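Local structure of hypothetical protein TTHA1785 (Thermus thermophilus, 2EPG) at residues A[72-77]-A[464-469]; A[229-234]-A[474-479]; A[333-338]-A[372-377]; A[380-385]-A[391-396]. The protein probably joins RNA ends as an RtcB-family ligase, using GTP and two manganese ions to seal a 3'-phosphate or 2',3'-cyclic phosphate to a 5'-hydroxyl. All coordinates share one frame; numbering follows the deposited sequence.

Contact 1 of 4, residues A[72-77]-A[464-469]; sequences AMPDIH and VEAVEG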
loop_
_atom_site.group_PDB
_atom_site.type_symbol
_atom_site.label_atom_id
_atom_site.label_comp_id
_atom_site.label_asym_id
_atom_site.label_seq_id
_atom_site.Cartn_x
_atom_site.Cartn_y
_atom_site.Cartn_z
ATOM N N ALA A 72 -13.129 6.316 5.455
ATOM C CA ALA A 72 -12.809 4.921 5.738
ATOM C C ALA A 72 -13.336 4.049 4.598
ATOM O O ALA A 72 -14.471 4.234 4.144
ATOM C CB ALA A 72 -13.431 4.479 7.051
HETATM N N MSE A 73 -12.501 3.113 4.151
HETATM C CA MSE A 73 -12.815 2.165 3.071
HETATM C C MSE A 73 -13.707 1.006 3.543
HETATM O O MSE A 73 -13.884 0.805 4.746
HETATM C CB MSE A 73 -11.509 1.602 2.489
HETATM C CG MSE A 73 -10.659 2.647 1.800
HETATM SE SE MSE A 73 -11.655 3.439 0.341
HETATM C CE MSE A 73 -11.107 5.254 0.473
ATOM N N PRO A 74 -14.259 0.212 2.598
ATOM C CA PRO A 74 -15.130 -0.914 2.950
ATOM C C PRO A 74 -14.519 -1.966 3.865
ATOM O O PRO A 74 -15.249 -2.679 4.541
ATOM C CB PRO A 74 -15.529 -1.491 1.591
ATOM C CG PRO A 74 -15.521 -0.315 0.712
ATOM C CD PRO A 74 -14.225 0.380 1.138
ATOM N N ASP A 75 -13.196 -2.075 3.898
ATOM C CA ASP A 75 -12.568 -3.072 4.772
ATOM C C ASP A 75 -12.068 -2.484 6.075
ATOM O O ASP A 75 -11.137 -3.011 6.668
ATOM C CB ASP A 75 -11.389 -3.752 4.078
ATOM C CG ASP A 75 -10.354 -2.760 3.581
ATOM O OD1 ASP A 75 -9.269 -3.208 3.153
ATOM O OD2 ASP A 75 -10.627 -1.537 3.601
ATOM N N ILE A 76 -12.687 -1.395 6.516
ATOM C CA ILE A 76 -12.300 -0.726 7.748
ATOM C C ILE A 76 -12.420 -1.612 8.975
ATOM O O ILE A 76 -13.341 -2.435 9.077
ATOM C CB ILE A 76 -13.164 0.513 7.981
ATOM C CG1 ILE A 76 -12.839 1.144 9.338
ATOM C CG2 ILE A 76 -14.630 0.135 7.933
ATOM C CD1 ILE A 76 -13.714 2.348 9.661
ATOM N N HIS A 77 -11.473 -1.437 9.900
ATOM C CA HIS A 77 -11.461 -2.165 11.170
ATOM C C HIS A 77 -10.549 -1.524 12.212
ATOM O O HIS A 77 -9.765 -0.623 11.899
ATOM C CB HIS A 77 -11.078 -3.639 10.976
ATOM C CG HIS A 77 -9.815 -3.852 10.206
ATOM N ND1 HIS A 77 -8.760 -4.590 10.700
ATOM C CD2 HIS A 77 -9.461 -3.477 8.953
ATOM C CE1 HIS A 77 -7.811 -4.663 9.783
ATOM N NE2 HIS A 77 -8.211 -3.996 8.713
ATOM N N VAL A 464 -14.143 -5.360 -2.612
ATOM C CA VAL A 464 -14.048 -4.929 -4.006
ATOM C C VAL A 464 -15.432 -4.568 -4.551
ATOM O O VAL A 464 -15.575 -3.638 -5.344
ATOM C CB VAL A 464 -13.425 -6.028 -4.900
ATOM C CG1 VAL A 464 -13.507 -5.615 -6.368
ATOM C CG2 VAL A 464 -11.956 -6.248 -4.513
ATOM N N GLU A 465 -16.447 -5.312 -4.117
ATOM C CA GLU A 465 -17.828 -5.085 -4.537
ATOM C C GLU A 465 -18.281 -3.695 -4.074
ATOM O O GLU A 465 -18.883 -2.918 -4.834
ATOM C CB GLU A 465 -18.732 -6.154 -3.907
ATOM C CG GLU A 465 -20.209 -6.069 -4.281
ATOM C CD GLU A 465 -21.097 -6.978 -3.414
ATOM O OE1 GLU A 465 -21.488 -6.551 -2.298
ATOM O OE2 GLU A 465 -21.399 -8.120 -3.848
ATOM N N ALA A 466 -17.998 -3.383 -2.817
ATOM C CA ALA A 466 -18.397 -2.084 -2.274
ATOM C C ALA A 466 -17.627 -0.980 -2.983
ATOM O O ALA A 466 -18.191 0.049 -3.367
ATOM C CB ALA A 466 -18.123 -2.035 -0.802
ATOM N N VAL A 467 -16.334 -1.199 -3.164
ATOM C CA VAL A 467 -15.503 -0.209 -3.833
ATOM C C VAL A 467 -16.010 0.086 -5.236
ATOM O O VAL A 467 -16.165 1.251 -5.604
ATOM C CB VAL A 467 -14.034 -0.673 -3.891
ATOM C CG1 VAL A 467 -13.326 -0.034 -5.062
ATOM C CG2 VAL A 467 -13.337 -0.297 -2.588
ATOM N N GLU A 468 -16.270 -0.953 -6.024
ATOM C CA GLU A 468 -16.756 -0.706 -7.371
ATOM C C GLU A 468 -18.147 -0.078 -7.308
ATOM O O GLU A 468 -18.458 0.835 -8.073
ATOM C CB GLU A 468 -16.783 -1.996 -8.208
ATOM C CG GLU A 468 -17.246 -1.735 -9.642
ATOM C CD GLU A 468 -16.958 -2.873 -10.610
ATOM O OE1 GLU A 468 -17.422 -4.009 -10.347
ATOM O OE2 GLU A 468 -16.268 -2.616 -11.634
ATOM N N GLY A 469 -18.971 -0.552 -6.384
ATOM C CA GLY A 469 -20.304 -0.004 -6.244
ATOM C C GLY A 469 -20.293 1.472 -5.871
ATOM O O GLY A 469 -21.116 2.247 -6.366
#

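Contact 2 of 4, residues A[229-234]-A[474-479]; sequences EAALAF and KKVARL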
loop_
_atom_site.group_PDB
_atom_site.type_symbol
_atom_site.label_atom_id
_atom_site.label_comp_id
_atom_site.label_asym_id
_atom_site.label_seq_id
_atom_site.Cartn_x
_atom_site.Cartn_y
_atom_site.Cartn_z
ATOM N N GLU A 229 -10.755 -2.763 -21.853
ATOM C CA GLU A 229 -9.977 -1.572 -22.179
ATOM C C GLU A 229 -8.852 -1.311 -21.170
ATOM O O GLU A 229 -7.726 -1.033 -21.556
ATOM C CB GLU A 229 -10.875 -0.335 -22.250
ATOM C CG GLU A 229 -10.064 0.936 -22.474
ATOM C CD GLU A 229 -10.850 2.214 -22.230
ATOM O OE1 GLU A 229 -11.475 2.352 -21.151
ATOM O OE2 GLU A 229 -10.823 3.093 -23.116
ATOM N N ALA A 230 -9.159 -1.391 -19.878
ATOM C CA ALA A 230 -8.140 -1.160 -18.858
ATOM C C ALA A 230 -7.124 -2.303 -18.870
ATOM O O ALA A 230 -5.932 -2.081 -18.706
ATOM C CB ALA A 230 -8.794 -1.041 -17.473
ATOM N N ALA A 231 -7.594 -3.525 -19.082
ATOM C CA ALA A 231 -6.690 -4.665 -19.089
ATOM C C ALA A 231 -5.674 -4.513 -20.208
ATOM O O ALA A 231 -4.485 -4.725 -19.994
ATOM C CB ALA A 231 -7.475 -5.984 -19.239
ATOM N N LEU A 232 -6.146 -4.130 -21.395
ATOM C CA LEU A 232 -5.263 -3.917 -22.538
ATOM C C LEU A 232 -4.238 -2.845 -22.196
ATOM O O LEU A 232 -3.040 -3.017 -22.431
ATOM C CB LEU A 232 -6.057 -3.448 -23.763
ATOM C CG LEU A 232 -5.164 -3.057 -24.948
ATOM C CD1 LEU A 232 -4.533 -4.329 -25.530
ATOM C CD2 LEU A 232 -5.975 -2.318 -26.019
ATOM N N ALA A 233 -4.718 -1.729 -21.654
ATOM C CA ALA A 233 -3.841 -0.639 -21.275
ATOM C C ALA A 233 -2.818 -1.069 -20.220
ATOM O O ALA A 233 -1.676 -0.638 -20.274
ATOM C CB ALA A 233 -4.668 0.546 -20.759
ATOM N N PHE A 234 -3.222 -1.912 -19.267
ATOM C CA PHE A 234 -2.308 -2.377 -18.209
ATOM C C PHE A 234 -1.473 -3.568 -18.672
ATOM O O PHE A 234 -0.617 -4.048 -17.925
ATOM C CB PHE A 234 -3.067 -2.830 -16.941
ATOM C CG PHE A 234 -3.711 -1.715 -16.160
ATOM C CD1 PHE A 234 -3.471 -0.375 -16.477
ATOM C CD2 PHE A 234 -4.583 -2.013 -15.111
ATOM C CE1 PHE A 234 -4.094 0.653 -15.776
ATOM C CE2 PHE A 234 -5.216 -0.996 -14.398
ATOM C CZ PHE A 234 -4.974 0.344 -14.727
ATOM N N LYS A 474 -12.676 0.738 -10.295
ATOM C CA LYS A 474 -13.196 -0.094 -11.357
ATOM C C LYS A 474 -12.446 -1.428 -11.431
ATOM O O LYS A 474 -11.213 -1.450 -11.463
ATOM C CB LYS A 474 -13.067 0.632 -12.693
ATOM C CG LYS A 474 -13.447 -0.233 -13.889
ATOM C CD LYS A 474 -13.127 0.454 -15.209
ATOM C CE LYS A 474 -14.051 1.616 -15.474
ATOM N NZ LYS A 474 -13.796 2.208 -16.822
ATOM N N LYS A 475 -13.192 -2.532 -11.450
ATOM C CA LYS A 475 -12.589 -3.859 -11.544
ATOM C C LYS A 475 -11.949 -4.073 -12.893
ATOM O O LYS A 475 -12.553 -3.796 -13.923
ATOM C CB LYS A 475 -13.630 -4.951 -11.329
ATOM C CG LYS A 475 -14.063 -5.079 -9.893
ATOM C CD LYS A 475 -15.177 -6.096 -9.732
ATOM C CE LYS A 475 -14.729 -7.486 -10.103
ATOM N NZ LYS A 475 -15.864 -8.463 -9.923
ATOM N N VAL A 476 -10.717 -4.570 -12.884
ATOM C CA VAL A 476 -10.012 -4.828 -14.124
ATOM C C VAL A 476 -9.724 -6.308 -14.280
ATOM O O VAL A 476 -10.023 -6.891 -15.319
ATOM C CB VAL A 476 -8.693 -4.046 -14.194
ATOM C CG1 VAL A 476 -7.980 -4.367 -15.508
ATOM C CG2 VAL A 476 -8.981 -2.549 -14.053
ATOM N N ALA A 477 -9.145 -6.929 -13.255
ATOM C CA ALA A 477 -8.852 -8.360 -13.347
ATOM C C ALA A 477 -8.733 -9.031 -12.002
ATOM O O ALA A 477 -8.644 -8.367 -10.968
ATOM C CB ALA A 477 -7.562 -8.591 -14.161
ATOM N N ARG A 478 -8.751 -10.363 -12.027
ATOM C CA ARG A 478 -8.612 -11.164 -10.824
ATOM C C ARG A 478 -7.453 -12.104 -11.059
ATOM O O ARG A 478 -7.285 -12.622 -12.163
ATOM C CB ARG A 478 -9.877 -11.970 -10.513
ATOM C CG ARG A 478 -9.758 -12.713 -9.192
ATOM C CD ARG A 478 -11.057 -13.407 -8.805
ATOM N NE ARG A 478 -11.355 -14.542 -9.669
ATOM C CZ ARG A 478 -12.541 -15.134 -9.727
ATOM N NH1 ARG A 478 -12.735 -16.166 -10.535
ATOM N NH2 ARG A 478 -13.539 -14.679 -8.984
ATOM N N LEU A 479 -6.675 -12.323 -10.003
ATOM C CA LEU A 479 -5.479 -13.147 -10.031
ATOM C C LEU A 479 -5.588 -14.327 -9.055
ATOM O O LEU A 479 -5.956 -14.146 -7.894
ATOM C CB LEU A 479 -4.268 -12.286 -9.630
ATOM C CG LEU A 479 -3.653 -11.200 -10.527
ATOM C CD1 LEU A 479 -4.541 -10.848 -11.686
ATOM C CD2 LEU A 479 -3.307 -9.984 -9.669
HETATM O O HOH W 1 -11.750 1.301 -18.570
#

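Contact 3 of 4, residues A[333-338]-A[372-377]; sequences VLYDLA and EEYRRV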
loop_
_atom_site.group_PDB
_atom_site.type_symbol
_atom_site.label_atom_id
_atom_site.label_comp_id
_atom_site.label_asym_id
_atom_site.label_seq_id
_atom_site.Cartn_x
_atom_site.Cartn_y
_atom_site.Cartn_z
ATOM N N VAL A 333 7.226 -4.323 -14.579
ATOM C CA VAL A 333 6.478 -3.790 -13.461
ATOM C C VAL A 333 5.171 -3.210 -14.029
ATOM O O VAL A 333 5.200 -2.270 -14.828
ATOM C CB VAL A 333 7.261 -2.665 -12.751
ATOM C CG1 VAL A 333 6.410 -2.053 -11.648
ATOM C CG2 VAL A 333 8.590 -3.235 -12.164
ATOM N N LEU A 334 4.038 -3.797 -13.656
ATOM C CA LEU A 334 2.748 -3.287 -14.102
ATOM C C LEU A 334 2.537 -2.040 -13.247
ATOM O O LEU A 334 2.298 -0.943 -13.764
ATOM C CB LEU A 334 1.660 -4.336 -13.862
ATOM C CG LEU A 334 0.281 -4.013 -14.447
ATOM C CD1 LEU A 334 -0.469 -5.310 -14.700
ATOM C CD2 LEU A 334 -0.487 -3.088 -13.494
ATOM N N TYR A 335 2.633 -2.207 -11.931
ATOM C CA TYR A 335 2.551 -1.063 -11.015
ATOM C C TYR A 335 3.098 -1.450 -9.639
ATOM O O TYR A 335 3.306 -2.628 -9.349
ATOM C CB TYR A 335 1.108 -0.545 -10.858
ATOM C CG TYR A 335 1.078 0.918 -10.497
ATOM C CD1 TYR A 335 1.690 1.863 -11.320
ATOM C CD2 TYR A 335 0.460 1.369 -9.338
ATOM C CE1 TYR A 335 1.687 3.218 -10.984
ATOM C CE2 TYR A 335 0.449 2.719 -9.012
ATOM C CZ TYR A 335 1.068 3.633 -9.843
ATOM O OH TYR A 335 1.066 4.973 -9.523
ATOM N N ASP A 336 3.325 -0.450 -8.799
ATOM C CA ASP A 336 3.810 -0.662 -7.441
ATOM C C ASP A 336 3.279 0.513 -6.614
ATOM O O ASP A 336 3.515 1.674 -6.957
ATOM C CB ASP A 336 5.352 -0.717 -7.450
ATOM C CG ASP A 336 5.962 -0.824 -6.045
ATOM O OD1 ASP A 336 6.881 -1.651 -5.863
ATOM O OD2 ASP A 336 5.551 -0.073 -5.131
ATOM N N LEU A 337 2.539 0.220 -5.544
ATOM C CA LEU A 337 1.983 1.274 -4.708
ATOM C C LEU A 337 1.903 0.906 -3.233
ATOM O O LEU A 337 1.860 -0.262 -2.861
ATOM C CB LEU A 337 0.581 1.686 -5.195
ATOM C CG LEU A 337 -0.625 0.828 -4.766
ATOM C CD1 LEU A 337 -1.928 1.429 -5.319
ATOM C CD2 LEU A 337 -0.442 -0.605 -5.271
ATOM N N ALA A 338 1.887 1.938 -2.400
ATOM C CA ALA A 338 1.825 1.794 -0.956
ATOM C C ALA A 338 0.410 1.565 -0.448
ATOM O O ALA A 338 -0.553 1.979 -1.084
ATOM C CB ALA A 338 2.396 3.053 -0.301
ATOM N N GLU A 372 1.611 7.729 -18.577
ATOM C CA GLU A 372 0.909 7.994 -19.824
ATOM C C GLU A 372 0.253 6.747 -20.393
ATOM O O GLU A 372 -0.845 6.810 -20.954
ATOM C CB GLU A 372 1.897 8.557 -20.845
ATOM C CG GLU A 372 1.255 9.189 -22.043
ATOM C CD GLU A 372 2.280 9.803 -22.979
ATOM O OE1 GLU A 372 3.240 10.445 -22.476
ATOM O OE2 GLU A 372 2.113 9.653 -24.213
ATOM N N GLU A 373 0.933 5.616 -20.255
ATOM C CA GLU A 373 0.421 4.351 -20.764
ATOM C C GLU A 373 -0.944 4.009 -20.174
ATOM O O GLU A 373 -1.755 3.322 -20.804
ATOM C CB GLU A 373 1.372 3.194 -20.416
ATOM C CG GLU A 373 2.708 3.164 -21.138
ATOM C CD GLU A 373 3.772 4.041 -20.499
ATOM O OE1 GLU A 373 4.970 3.792 -20.768
ATOM O OE2 GLU A 373 3.426 4.976 -19.745
ATOM N N TYR A 374 -1.177 4.484 -18.957
ATOM C CA TYR A 374 -2.400 4.192 -18.210
ATOM C C TYR A 374 -3.317 5.386 -18.014
ATOM O O TYR A 374 -4.426 5.229 -17.512
ATOM C CB TYR A 374 -2.028 3.713 -16.802
ATOM C CG TYR A 374 -1.013 2.590 -16.725
ATOM C CD1 TYR A 374 -0.234 2.421 -15.576
ATOM C CD2 TYR A 374 -0.890 1.650 -17.751
ATOM C CE1 TYR A 374 0.625 1.346 -15.443
ATOM C CE2 TYR A 374 -0.026 0.564 -17.630
ATOM C CZ TYR A 374 0.723 0.419 -16.468
ATOM O OH TYR A 374 1.545 -0.660 -16.311
ATOM N N ARG A 375 -2.835 6.568 -18.378
ATOM C CA ARG A 375 -3.554 7.801 -18.149
ATOM C C ARG A 375 -4.998 7.839 -18.631
ATOM O O ARG A 375 -5.844 8.463 -17.991
ATOM C CB ARG A 375 -2.747 8.982 -18.713
ATOM C CG ARG A 375 -3.207 10.349 -18.186
ATOM C CD ARG A 375 -2.181 11.442 -18.462
ATOM N NE ARG A 375 -0.880 11.131 -17.861
ATOM C CZ ARG A 375 0.290 11.597 -18.302
ATOM N NH1 ARG A 375 1.416 11.255 -17.688
ATOM N NH2 ARG A 375 0.341 12.398 -19.357
ATOM N N ARG A 376 -5.294 7.163 -19.736
ATOM C CA ARG A 376 -6.661 7.152 -20.236
ATOM C C ARG A 376 -7.597 6.317 -19.380
ATOM O O ARG A 376 -8.782 6.610 -19.304
ATOM C CB ARG A 376 -6.719 6.615 -21.677
ATOM C CG ARG A 376 -6.067 7.515 -22.705
ATOM C CD ARG A 376 -6.026 6.870 -24.086
ATOM N NE ARG A 376 -5.218 7.674 -25.002
ATOM C CZ ARG A 376 -4.801 7.272 -26.202
ATOM N NH1 ARG A 376 -4.066 8.086 -26.959
ATOM N NH2 ARG A 376 -5.113 6.058 -26.647
ATOM N N VAL A 377 -7.083 5.280 -18.731
ATOM C CA VAL A 377 -7.956 4.415 -17.946
ATOM C C VAL A 377 -7.865 4.562 -16.437
ATOM O O VAL A 377 -8.724 4.058 -15.722
ATOM C CB VAL A 377 -7.719 2.925 -18.294
ATOM C CG1 VAL A 377 -7.907 2.705 -19.780
ATOM C CG2 VAL A 377 -6.323 2.503 -17.851
#

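Contact 4 of 4, residues A[380-385]-A[391-396]; sequences PVLVPG and SYVLAG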
loop_
_atom_site.group_PDB
_atom_site.type_symbol
_atom_site.label_atom_id
_atom_site.label_comp_id
_atom_site.label_asym_id
_atom_site.label_seq_id
_atom_site.Cartn_x
_atom_site.Cartn_y
_atom_site.Cartn_z
ATOM N N PRO A 380 -3.416 1.952 -11.767
ATOM C CA PRO A 380 -3.732 0.584 -11.342
ATOM C C PRO A 380 -3.851 0.584 -9.802
ATOM O O PRO A 380 -3.149 1.333 -9.113
ATOM C CB PRO A 380 -2.506 -0.226 -11.797
ATOM C CG PRO A 380 -1.939 0.578 -12.948
ATOM C CD PRO A 380 -2.130 2.012 -12.490
ATOM N N VAL A 381 -4.742 -0.245 -9.270
ATOM C CA VAL A 381 -4.915 -0.366 -7.830
ATOM C C VAL A 381 -4.759 -1.852 -7.590
ATOM O O VAL A 381 -5.534 -2.660 -8.116
ATOM C CB VAL A 381 -6.317 0.084 -7.369
ATOM C CG1 VAL A 381 -6.506 -0.241 -5.878
ATOM C CG2 VAL A 381 -6.486 1.577 -7.602
ATOM N N LEU A 382 -3.752 -2.206 -6.800
ATOM C CA LEU A 382 -3.442 -3.607 -6.530
ATOM C C LEU A 382 -4.046 -4.010 -5.201
ATOM O O LEU A 382 -3.696 -3.469 -4.153
ATOM C CB LEU A 382 -1.916 -3.795 -6.519
ATOM C CG LEU A 382 -1.221 -3.167 -7.741
ATOM C CD1 LEU A 382 0.304 -3.322 -7.658
ATOM C CD2 LEU A 382 -1.768 -3.814 -9.011
ATOM N N VAL A 383 -4.969 -4.960 -5.252
ATOM C CA VAL A 383 -5.657 -5.429 -4.063
ATOM C C VAL A 383 -5.295 -6.885 -3.809
ATOM O O VAL A 383 -5.906 -7.802 -4.359
ATOM C CB VAL A 383 -7.189 -5.278 -4.238
ATOM C CG1 VAL A 383 -7.927 -5.819 -3.031
ATOM C CG2 VAL A 383 -7.537 -3.817 -4.429
ATOM N N PRO A 384 -4.286 -7.118 -2.964
ATOM C CA PRO A 384 -3.883 -8.490 -2.672
ATOM C C PRO A 384 -4.891 -9.110 -1.698
ATOM O O PRO A 384 -5.486 -8.409 -0.871
ATOM C CB PRO A 384 -2.514 -8.295 -2.040
ATOM C CG PRO A 384 -2.741 -7.056 -1.202
ATOM C CD PRO A 384 -3.533 -6.156 -2.136
ATOM N N GLY A 385 -5.123 -10.407 -1.818
ATOM C CA GLY A 385 -6.022 -11.051 -0.880
ATOM C C GLY A 385 -5.097 -11.631 0.169
ATOM O O GLY A 385 -3.946 -11.198 0.291
ATOM N N SER A 391 -6.448 -12.169 -5.801
ATOM C CA SER A 391 -5.942 -10.805 -5.773
ATOM C C SER A 391 -6.714 -10.115 -6.882
ATOM O O SER A 391 -7.190 -10.776 -7.805
ATOM C CB SER A 391 -4.450 -10.764 -6.070
ATOM O OG SER A 391 -3.722 -11.052 -4.895
ATOM N N TYR A 392 -6.859 -8.801 -6.800
ATOM C CA TYR A 392 -7.580 -8.091 -7.849
ATOM C C TYR A 392 -6.780 -6.885 -8.333
ATOM O O TYR A 392 -5.911 -6.365 -7.629
ATOM C CB TYR A 392 -8.953 -7.608 -7.349
ATOM C CG TYR A 392 -9.902 -8.710 -6.877
ATOM C CD1 TYR A 392 -9.738 -9.327 -5.632
ATOM C CD2 TYR A 392 -10.945 -9.151 -7.687
ATOM C CE1 TYR A 392 -10.580 -10.351 -5.216
ATOM C CE2 TYR A 392 -11.796 -10.176 -7.271
ATOM C CZ TYR A 392 -11.602 -10.767 -6.042
ATOM O OH TYR A 392 -12.439 -11.783 -5.651
ATOM N N VAL A 393 -7.056 -6.468 -9.559
ATOM C CA VAL A 393 -6.430 -5.291 -10.121
ATOM C C VAL A 393 -7.627 -4.393 -10.454
ATOM O O VAL A 393 -8.544 -4.818 -11.174
ATOM C CB VAL A 393 -5.658 -5.598 -11.420
ATOM C CG1 VAL A 393 -5.107 -4.302 -11.993
ATOM C CG2 VAL A 393 -4.518 -6.602 -11.143
ATOM N N LEU A 394 -7.639 -3.188 -9.888
ATOM C CA LEU A 394 -8.700 -2.233 -10.146
ATOM C C LEU A 394 -8.034 -1.064 -10.850
ATOM O O LEU A 394 -6.830 -1.092 -11.094
ATOM C CB LEU A 394 -9.326 -1.750 -8.828
ATOM C CG LEU A 394 -9.670 -2.841 -7.799
ATOM C CD1 LEU A 394 -10.227 -2.204 -6.519
ATOM C CD2 LEU A 394 -10.675 -3.813 -8.384
ATOM N N ALA A 395 -8.818 -0.048 -11.195
ATOM C CA ALA A 395 -8.284 1.156 -11.814
ATOM C C ALA A 395 -8.897 2.338 -11.065
ATOM O O ALA A 395 -10.058 2.274 -10.651
ATOM C CB ALA A 395 -8.645 1.215 -13.301
ATOM N N GLY A 396 -8.113 3.399 -10.880
ATOM C CA GLY A 396 -8.594 4.583 -10.182
ATOM C C GLY A 396 -9.649 5.317 -10.992
ATOM O O GLY A 396 -9.659 5.241 -12.215
#

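Contact 1 of 4, residues A[72-77]-A[464-469]
With its CG1 anti to the backbone N (chi1 154°, some way short of the ideal 180°), Val467 swings CG2 round beside that nitrogen, and CG2 is the branch that meets Pro74. The pyrrolidine ring of Pro74, in the C-gamma exo pucker, offers its outer carbons to the helix: CG lies 3.5 Å from the methyl CB of Ala466, tighter than ordinary van der Waals contact, while CD lies 3.9 Å from Val467 CG2. One small ring is thus received by two consecutive helical residues. It presses on the alanine methyl with CB and CG and crosses the valine at about a right angle with CG and CD. Pro74 can reach out this way because it sits at a corner: a type I beta turn runs from Met73 to Ile76, closed by a 3.1 Å bond from Ile76 N to Met73 O, and the chain leaves strand 70-73 for strand 76-77, which belongs to a different sheet or face. The contact therefore docks the apex of a beta turn on the side of helix 462-470, through carbon alone, with no hydrogen bond between 72-77 and 464-469. Beyond it, Val467 also touches Cys409 and Leu394, and Asp75 OD1 accepts a weak hydrogen bond from Gly411 N. His410, predicted to carry the GMP-histidine intermediate, has its side chain about 9 Å from that of Pro74.

Contact 2 of 4, residues A[229-234]-A[474-479]
Lys474, which opens the strand, meets helix 228-234 through water: its chain runs extended from the backbone except for a bend at chi3 (-71°), and NZ donates to a water 2.8 Å away that in turn donates to Glu229 OE1 at 2.8 Å. Glu229 OE1 and Lys474 NZ stay 4.9 Å apart, so the water links the opposite charges where no direct ion pair forms. Two residues on comes Val476, which carries the apolar contact, dividing its two methyls among Ala230, Ala231 and Phe234 on one side of the helix. Val476 CG2 reaches the CB of Ala230 at 3.7 Å and, more loosely, CE2 of Phe234, whose ring it approaches obliquely. Val476 CG1, set anti to the backbone N (chi1 179°), comes within 3.7 Å of the backbone N of Ala231 and 4.1 Å of its CB. The two alanines keep the helix surface low here, and the segment axes pass 7.9 Å apart at 63°. Val476 and Ala477 together face Val393 in a classic beta bulge, and the Ala477 side chain also touches Val222. Arg478 then forms a salt bridge with Asp223. Strand 474-486 runs between strands 391-395 and 216-225, antiparallel to both, and helix 228-234 follows closely after the latter; Phe234, touching Val393 and meeting Tyr374 edge-to-face, extends the packing toward the loop before strand 380-383.

Contact 3 of 4, residues A[333-338]-A[372-377]
Tyr374 OH donates a 2.7 Å hydrogen bond to the carbonyl O of Leu334, arriving in the carbonyl plane on a lone pair, with a C=O...donor angle of 123°. Leu334 O in turn lies in the plane of the Tyr374 ring at its edge, 3.3 Å from Tyr374 CE1. Alongside this bond, CE1 of Tyr374 stands 4.3 Å from CD1 of Tyr335, a looser apolar touch in which the edge of the Tyr374 ring approaches the Tyr335 ring obliquely. The hydroxyl oxygen OH of Tyr374 also rests 4.0 Å from Leu334 CG, so the buried hydroxyl sits against the leucine side chain while it donates to the leucine's own backbone oxygen.

The acceptor lies in a classic beta bulge, in which Leu334 and Tyr335 both face Leu113 of strand 110-119; this irregularity probably contributes to turning the carbonyl to the tyrosine. Tyr374, for its part, is delivered by a long reach from an irregular loop, its CA 10.0 Å from the CA of Leu334, with CG anti to the carbonyl carbon (chi1 -51°), which directs the ring toward the strand. The loop beneath it is drawn together by a 2.9 Å bond from Val377 N to Tyr374 O.

Farther out, Pro380 touches Leu334, Tyr335 and Tyr374. The contact thereby ties the loop between strands 360-361 and 380-383 to strand 332-347, which pairs antiparallel with strand 110-119, and brings helix 228-234 in against the same loop through Val377.

Contact 4 of 4, residues A[380-385]-A[391-396]
Val383 O accepts the 2.8 Å hydrogen bond of Tyr392 N and also lies 3.3 Å from CA of Ser391, in a bent CA-H...O contact (125° at the hydrogen). Its partner bond, Val383 N to Tyr392 O, closes a hydrogen-bonded antiparallel pair, and Val381 with Leu394 forms the next one. There the two bonds differ: Leu394 N reaches Val381 O almost straight (174°) and in the carbonyl plane, whereas Val381 N sits well above the plane of Leu394 O. Side chains split between the two faces of this beta hairpin. On one, the CB atoms of Val381 and Leu394 meet at 3.8 Å, and Val383 CG2 leans diagonally on Leu394 CD1, also 3.8 Å away, brought there by the leucine CG lying beside its backbone N (chi1 -47°). On the other, Leu382 and Val393 touch more loosely and turn to Leu113. At the turn end, Ser391 OG receives a weak hydrogen bond from Gly385 N; within the strand, Leu382 O is hydrogen-bonded to NE2 of His339. Pro384, Gly385, Ser391 and His339 are all predicted to bind GMP, and these bonds are consistent with fixing such groups relative to one another.

Overall arrangement
Contacts 2 and 4 each touch all three others; the centre of contact 4 lies about 9, 11 and 12 Å from the centres of contacts 2, 3 and 1. Val476 N of contact 2 donates to Val393 O at 2.8 Å, while Val464 and Val467 of contact 1 pack on Leu394. Contacts 1 and 2 are joined by a probable hydrogen bond, Glu468 OE2 to Lys475 N (3.1 Å), and contacts 2 and 3 meet where Phe234 CD1 comes 3.5 Å from Tyr374 CD2; contacts 1 and 3 do not touch. Contact 4 itself supplies predicted GMP-binding residues, and the Pro384 side chain lies about 3 Å from that of His339 and about 4 Å from that of His246, a predicted manganese ligand.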